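Signal recognition 54 kDa protein (Pyrococcus furiosus, PDB 3DM5) is the SRP54 protein of the signal recognition particle, joining a helical bundle, a P-loop NTPase-type domain and an all-helical domain of the signal peptide binding family. Local coordinates at residues Lys92-Lys97 with Pro268-Gly273; Asp380-Glu385 with Lys399-Gly404. One frame throughout, in Å; residues are numbered along the deposited sequence.

Contact 1. Residues Lys92-Lys97 with Pro268-Gly273; sequences KPIEIK and PIKFIG. With GDP (guanosine-5'-diphosphate), chain J.
Lys270 reaches out from a strand of the P-loop NTPase sheet and lays its side chain against the linker that passes beside the strand's start, ending at the carbonyl of Pro93. Strand 269-273 runs parallel to 242-247 on one flank and antiparallel to 281-283 on the other; segment 92-97, part of the loop between helix 71-86 and strand 101-106, comes nearest at Lys270. The ammonium's main partner is Glu215, in a salt bridge with NZ; the bond it donates to Pro93 O is additional, with Lys270 NZ and Pro93 O 3.1 Å apart. The approach comes from above the carbonyl plane, 54° out of it, and so misses the lone pairs. A bend in the chain at chi2, -110°, turns the outer methylenes across Ile94 at roughly a right angle, Lys270 CD lying 3.9 Å from Ile94 CG1.

Ile94 is buried and also meets Phe271: its CD1 sits in the plane of the ring, 3.6 Å from CE1 at the edge. Tyr123 packs edge-to-face with the same phenyl ring. Lys92 contributes the base of its side chain, CB resting 4.2 Å from Pro268 CB, while the amine heads away from the strand. Farther along the linker, Ile96 O is hydrogen-bonded to Arg397 of the second subunit. At the far end of the strand Gly273 belongs to the GDP pocket, its C 3.2 Å from GDP O6. Back at Lys92, a water bridges the two backbones, accepting from Lys92 N at 2.8 Å and donating to Ile269 O at 2.8 Å.

Contact 2. Residues Asp380-Glu385 with Lys399-Gly404; sequences DSMTEE and KRIARG
Ser381 bonds to helix 395-405 twice, once through its hydroxyl and once through its carbonyl. The hydroxyl donates to Ile401 O, with Ser381 OG and Ile401 O 3.2 Å apart, and arrives in the carbonyl plane on a lone pair. Its torsion makes this possible: chi1 of 179° swings OG opposite the serine's own amide nitrogen and out to the helix, where the CA atoms of Ser381 and Gly404 are 5.5 Å apart. The carbonyl works the other way round, Ser381 O accepting from Arg400 NH2 at 3.2 Å. That bond is nearly straight, 165° at the hydrogen, and the oxygen lies at the edge of the guanidinium, only 7° out of its plane. Thr383 takes a face of the same group, with Thr383 CG2 3.8 Å from Arg400 NH2. Beside this polar pair, the extended Met382 chain passes obliquely over Ile401, Met382 CG lying 3.8 Å from both CG2 and CD1 of the isoleucine.

These residues belong to the all-helical signal peptide binding domain, a family placed among the helix-turn-helix folds, and they join the turn leading into helix 384-388 to helix 395-405. Thr383 is the N-cap of the first helix: its side chain caps a backbone N just beyond Glu385, and Glu386 OE1 in turn accepts from Thr383 N, the reciprocal pattern of a capping box. Glu386 OE1 also forms a salt bridge with Arg400 NH2, so one carboxylate oxygen ties the helix start to the guanidinium. Arg400 NE is held by Arg127 O of the second subunit. Ile401 O receives another hydroxyl, that of Ser405, while Ile393 packs against both Met382 and Ile401.

Overall arrangement
Contact 1 and contact 2 lie on opposite sides of the chain's centre, about 68 Å apart between centres, and share no helix or strand. Contact 1 is partly buried, joining a linker to a strand of the nucleotide-binding domain's own sheet; a lysine amine, an aliphatic-aromatic contact and a bridging water do the work there. Contact 2 is buried and sets a turn and helix start against a helix, relying on a serine hydroxyl, a guanidinium and a capped helix start. Yet both touch the second subunit, and there the two regions meet: Glu385 OE2 of the 380-385 segment in one chain is hydrogen-bonded to Ile96 N of the 92-97 linker in the other.

Contact 1. Residues Lys92-Lys97 with Pro268-Gly273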
loop_
_atom_site.group_PDB
_atom_site.type_symbol
_atom_site.label_atom_id
_atom_site.label_comp_id
_atom_site.label_asym_id
_atom_site.label_seq_id
_atom_site.Cartn_x
_atom_site.Cartn_y
_atom_site.Cartn_z
ATOM N N LYS A 92 -3.428 0.573 -36.133
ATOM C CA LYS A 92 -2.703 0.775 -37.383
ATOM C C LYS A 92 -1.771 -0.408 -37.522
ATOM O O LYS A 92 -0.618 -0.329 -37.107
ATOM C CB LYS A 92 -1.880 2.065 -37.346
ATOM C CG LYS A 92 -2.670 3.323 -37.033
ATOM C CD LYS A 92 -3.272 3.949 -38.284
ATOM C CE LYS A 92 -3.541 5.436 -38.078
ATOM N NZ LYS A 92 -4.288 5.725 -36.809
ATOM N N PRO A 93 -2.273 -1.517 -38.084
ATOM C CA PRO A 93 -1.491 -2.755 -38.188
ATOM C C PRO A 93 -0.253 -2.578 -39.039
ATOM O O PRO A 93 -0.105 -1.563 -39.703
ATOM C CB PRO A 93 -2.460 -3.723 -38.878
ATOM C CG PRO A 93 -3.518 -2.841 -39.493
ATOM C CD PRO A 93 -3.659 -1.708 -38.535
ATOM N N ILE A 94 0.640 -3.555 -38.996
ATOM C CA ILE A 94 1.761 -3.615 -39.919
ATOM C C ILE A 94 1.294 -4.364 -41.145
ATOM O O ILE A 94 0.865 -5.505 -41.033
ATOM C CB ILE A 94 2.933 -4.427 -39.335
ATOM C CG1 ILE A 94 3.682 -3.634 -38.267
ATOM C CG2 ILE A 94 3.892 -4.847 -40.440
ATOM C CD1 ILE A 94 4.817 -4.433 -37.636
ATOM N N GLU A 95 1.385 -3.732 -42.312
ATOM C CA GLU A 95 1.041 -4.397 -43.568
ATOM C C GLU A 95 2.170 -5.259 -44.118
ATOM O O GLU A 95 3.296 -4.802 -44.270
ATOM C CB GLU A 95 0.634 -3.359 -44.593
ATOM C CG GLU A 95 -0.608 -2.591 -44.169
ATOM C CD GLU A 95 -0.831 -1.324 -44.989
ATOM O OE1 GLU A 95 -0.039 -1.062 -45.926
ATOM O OE2 GLU A 95 -1.802 -0.592 -44.696
ATOM N N ILE A 96 1.865 -6.517 -44.397
ATOM C CA ILE A 96 2.795 -7.394 -45.093
ATOM C C ILE A 96 2.306 -7.553 -46.536
ATOM O O ILE A 96 1.422 -8.352 -46.811
ATOM C CB ILE A 96 2.862 -8.773 -44.414
ATOM C CG1 ILE A 96 2.947 -8.613 -42.896
ATOM C CG2 ILE A 96 4.039 -9.605 -44.941
ATOM C CD1 ILE A 96 4.312 -8.132 -42.383
ATOM N N LYS A 97 2.853 -6.755 -47.444
ATOM C CA LYS A 97 2.486 -6.829 -48.858
ATOM C C LYS A 97 3.721 -7.167 -49.692
ATOM O O LYS A 97 3.747 -8.176 -50.387
ATOM C CB LYS A 97 1.847 -5.520 -49.348
ATOM N N PRO A 268 2.474 5.783 -34.506
ATOM C CA PRO A 268 1.617 4.619 -34.311
ATOM C C PRO A 268 2.267 3.598 -33.388
ATOM O O PRO A 268 3.407 3.190 -33.657
ATOM C CB PRO A 268 1.506 4.019 -35.716
ATOM C CG PRO A 268 2.519 4.704 -36.540
ATOM C CD PRO A 268 3.297 5.665 -35.712
ATOM N N ILE A 269 1.564 3.200 -32.326
ATOM C CA ILE A 269 1.998 2.096 -31.485
ATOM C C ILE A 269 1.375 0.845 -32.078
ATOM O O ILE A 269 0.143 0.757 -32.163
ATOM C CB ILE A 269 1.500 2.241 -30.047
ATOM C CG1 ILE A 269 1.940 3.582 -29.464
ATOM C CG2 ILE A 269 2.007 1.098 -29.190
ATOM C CD1 ILE A 269 1.094 4.021 -28.323
ATOM N N LYS A 270 2.219 -0.115 -32.479
ATOM C CA LYS A 270 1.747 -1.339 -33.128
ATOM C C LYS A 270 1.702 -2.560 -32.190
ATOM O O LYS A 270 0.828 -3.405 -32.304
ATOM C CB LYS A 270 2.603 -1.640 -34.346
ATOM C CG LYS A 270 2.843 -0.424 -35.224
ATOM C CD LYS A 270 2.109 -0.522 -36.539
ATOM C CE LYS A 270 2.416 0.676 -37.452
ATOM N NZ LYS A 270 2.241 0.362 -38.898
ATOM N N PHE A 271 2.641 -2.661 -31.260
ATOM C CA PHE A 271 2.609 -3.741 -30.277
ATOM C C PHE A 271 3.025 -3.219 -28.927
ATOM O O PHE A 271 3.636 -2.162 -28.822
ATOM C CB PHE A 271 3.567 -4.879 -30.654
ATOM C CG PHE A 271 3.335 -5.458 -32.020
ATOM C CD1 PHE A 271 3.776 -4.788 -33.158
ATOM C CD2 PHE A 271 2.717 -6.687 -32.168
ATOM C CE1 PHE A 271 3.585 -5.323 -34.424
ATOM C CE2 PHE A 271 2.525 -7.230 -33.424
ATOM C CZ PHE A 271 2.962 -6.536 -34.561
ATOM N N ILE A 272 2.715 -3.984 -27.892
ATOM C CA ILE A 272 3.242 -3.705 -26.572
ATOM C C ILE A 272 3.915 -4.956 -26.080
ATOM O O ILE A 272 3.465 -6.055 -26.365
ATOM C CB ILE A 272 2.141 -3.252 -25.600
ATOM C CG1 ILE A 272 0.959 -4.222 -25.594
ATOM C CG2 ILE A 272 1.678 -1.853 -25.962
ATOM C CD1 ILE A 272 0.003 -4.003 -24.448
ATOM N N GLY A 273 5.029 -4.789 -25.381
ATOM C CA GLY A 273 5.659 -5.892 -24.676
ATOM C C GLY A 273 5.104 -6.052 -23.263
ATOM O O GLY A 273 4.814 -5.078 -22.570
HETATM P PB GDP J . 18.302 -4.714 -24.985
HETATM O O1B GDP J . 17.242 -3.736 -24.614
HETATM O O2B GDP J . 19.644 -4.114 -24.647
HETATM O O3B GDP J . 18.200 -5.038 -26.455
HETATM O O3A GDP J . 18.255 -6.032 -24.055
HETATM P PA GDP J . 17.005 -7.001 -23.782
HETATM O O1A GDP J . 17.449 -8.275 -23.126
HETATM O O2A GDP J . 16.229 -7.307 -25.031
HETATM O "O5'" GDP J . 16.162 -6.156 -22.705
HETATM C "C5'" GDP J . 16.783 -5.931 -21.446
HETATM C "C4'" GDP J . 15.919 -6.472 -20.302
HETATM O "O4'" GDP J . 14.529 -6.080 -20.388
HETATM C "C3'" GDP J . 15.949 -7.990 -20.263
HETATM O "O3'" GDP J . 16.129 -8.327 -18.884
HETATM C "C2'" GDP J . 14.581 -8.402 -20.776
HETATM O "O2'" GDP J . 14.099 -9.574 -20.160
HETATM C "C1'" GDP J . 13.710 -7.260 -20.314
HETATM N N9 GDP J . 12.491 -7.068 -21.115
HETATM C C8 GDP J . 12.372 -6.815 -22.429
HETATM N N7 GDP J . 11.063 -6.657 -22.768
HETATM C C5 GDP J . 10.336 -6.795 -21.642
HETATM C C6 GDP J . 8.902 -6.755 -21.250
HETATM O O6 GDP J . 7.989 -6.522 -22.077
HETATM N N1 GDP J . 8.607 -6.975 -19.963
HETATM C C2 GDP J . 9.545 -7.211 -19.030
HETATM N N2 GDP J . 9.159 -7.416 -17.753
HETATM N N3 GDP J . 10.862 -7.254 -19.307
HETATM C C4 GDP J . 11.294 -7.063 -20.565
HETATM O O HOH W 1 -2.175 0.047 -33.652
#

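Contact 2. Residues Asp380-Glu385 with Lys399-Gly404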
loop_
_atom_site.group_PDB
_atom_site.type_symbol
_atom_site.label_atom_id
_atom_site.label_comp_id
_atom_site.label_asym_id
_atom_site.label_seq_id
_atom_site.Cartn_x
_atom_site.Cartn_y
_atom_site.Cartn_z
ATOM N N ASP A 380 -36.941 -4.958 11.974
ATOM C CA ASP A 380 -35.971 -3.987 12.462
ATOM C C ASP A 380 -36.401 -3.419 13.804
ATOM O O ASP A 380 -35.696 -2.607 14.411
ATOM C CB ASP A 380 -35.819 -2.835 11.474
ATOM C CG ASP A 380 -35.146 -3.256 10.178
ATOM O OD1 ASP A 380 -34.687 -4.414 10.090
ATOM O OD2 ASP A 380 -35.080 -2.419 9.251
ATOM N N SER A 381 -37.579 -3.826 14.255
ATOM C CA SER A 381 -38.066 -3.389 15.545
ATOM C C SER A 381 -38.078 -4.565 16.511
ATOM O O SER A 381 -38.467 -4.437 17.677
ATOM C CB SER A 381 -39.452 -2.777 15.427
ATOM O OG SER A 381 -39.908 -2.393 16.709
ATOM N N MET A 382 -37.652 -5.715 16.012
ATOM C CA MET A 382 -37.519 -6.877 16.861
ATOM C C MET A 382 -36.096 -6.932 17.427
ATOM O O MET A 382 -35.159 -6.334 16.873
ATOM C CB MET A 382 -37.858 -8.155 16.090
ATOM C CG MET A 382 -39.267 -8.182 15.477
ATOM S SD MET A 382 -39.691 -9.791 14.763
ATOM C CE MET A 382 -41.439 -9.568 14.489
ATOM N N THR A 383 -35.946 -7.639 18.543
ATOM C CA THR A 383 -34.642 -7.813 19.143
ATOM C C THR A 383 -34.007 -9.068 18.581
ATOM O O THR A 383 -34.646 -9.824 17.846
ATOM C CB THR A 383 -34.718 -7.920 20.675
ATOM O OG1 THR A 383 -35.448 -9.101 21.057
ATOM C CG2 THR A 383 -35.390 -6.691 21.237
ATOM N N GLU A 384 -32.745 -9.282 18.930
ATOM C CA GLU A 384 -31.995 -10.433 18.454
ATOM C C GLU A 384 -32.679 -11.698 18.925
ATOM O O GLU A 384 -32.946 -12.598 18.134
ATOM C CB GLU A 384 -30.543 -10.378 18.968
ATOM C CG GLU A 384 -29.526 -11.014 18.054
ATOM C CD GLU A 384 -29.510 -10.429 16.637
ATOM O OE1 GLU A 384 -29.986 -9.291 16.412
ATOM O OE2 GLU A 384 -29.000 -11.125 15.735
ATOM N N GLU A 385 -32.981 -11.748 20.220
ATOM C CA GLU A 385 -33.547 -12.956 20.823
ATOM C C GLU A 385 -34.884 -13.317 20.190
ATOM O O GLU A 385 -35.227 -14.491 20.093
ATOM C CB GLU A 385 -33.727 -12.782 22.327
ATOM C CG GLU A 385 -34.757 -11.737 22.683
ATOM C CD GLU A 385 -35.043 -11.686 24.163
ATOM O OE1 GLU A 385 -34.913 -12.749 24.825
ATOM O OE2 GLU A 385 -35.398 -10.580 24.646
ATOM N N LYS A 399 -47.116 -6.047 20.678
ATOM C CA LYS A 399 -47.578 -4.675 20.784
ATOM C C LYS A 399 -46.374 -3.726 20.886
ATOM O O LYS A 399 -46.452 -2.575 20.451
ATOM C CB LYS A 399 -48.564 -4.516 21.949
ATOM N N ARG A 400 -45.256 -4.213 21.436
ATOM C CA ARG A 400 -44.011 -3.431 21.441
ATOM C C ARG A 400 -43.442 -3.350 20.017
ATOM O O ARG A 400 -43.126 -2.267 19.503
ATOM C CB ARG A 400 -42.960 -4.032 22.391
ATOM C CG ARG A 400 -41.743 -3.096 22.634
ATOM C CD ARG A 400 -40.393 -3.818 22.904
ATOM N NE ARG A 400 -39.801 -4.398 21.696
ATOM C CZ ARG A 400 -39.614 -5.704 21.494
ATOM N NH1 ARG A 400 -39.955 -6.578 22.429
ATOM N NH2 ARG A 400 -39.081 -6.144 20.355
ATOM N N ILE A 401 -43.321 -4.513 19.386
ATOM C CA ILE A 401 -42.842 -4.590 18.017
ATOM C C ILE A 401 -43.657 -3.658 17.104
ATOM O O ILE A 401 -43.097 -2.841 16.365
ATOM C CB ILE A 401 -42.863 -6.047 17.528
ATOM C CG1 ILE A 401 -41.973 -6.902 18.437
ATOM C CG2 ILE A 401 -42.444 -6.144 16.063
ATOM C CD1 ILE A 401 -42.011 -8.367 18.141
ATOM N N ALA A 402 -44.979 -3.760 17.191
ATOM C CA ALA A 402 -45.877 -2.947 16.384
ATOM C C ALA A 402 -45.660 -1.456 16.638
ATOM O O ALA A 402 -45.556 -0.654 15.707
ATOM C CB ALA A 402 -47.306 -3.334 16.669
ATOM N N ARG A 403 -45.592 -1.091 17.911
ATOM C CA ARG A 403 -45.323 0.288 18.308
ATOM C C ARG A 403 -43.950 0.776 17.829
ATOM O O ARG A 403 -43.836 1.868 17.265
ATOM C CB ARG A 403 -45.456 0.423 19.828
ATOM C CG ARG A 403 -44.857 1.684 20.426
ATOM C CD ARG A 403 -45.564 2.015 21.728
ATOM N NE ARG A 403 -44.648 2.506 22.753
ATOM C CZ ARG A 403 -44.143 1.749 23.723
ATOM N NH1 ARG A 403 -44.465 0.459 23.802
ATOM N NH2 ARG A 403 -43.316 2.280 24.618
ATOM N N GLY A 404 -42.919 -0.045 18.045
ATOM C CA GLY A 404 -41.561 0.280 17.632
ATOM C C GLY A 404 -41.326 0.368 16.130
ATOM O O GLY A 404 -40.407 1.053 15.683
#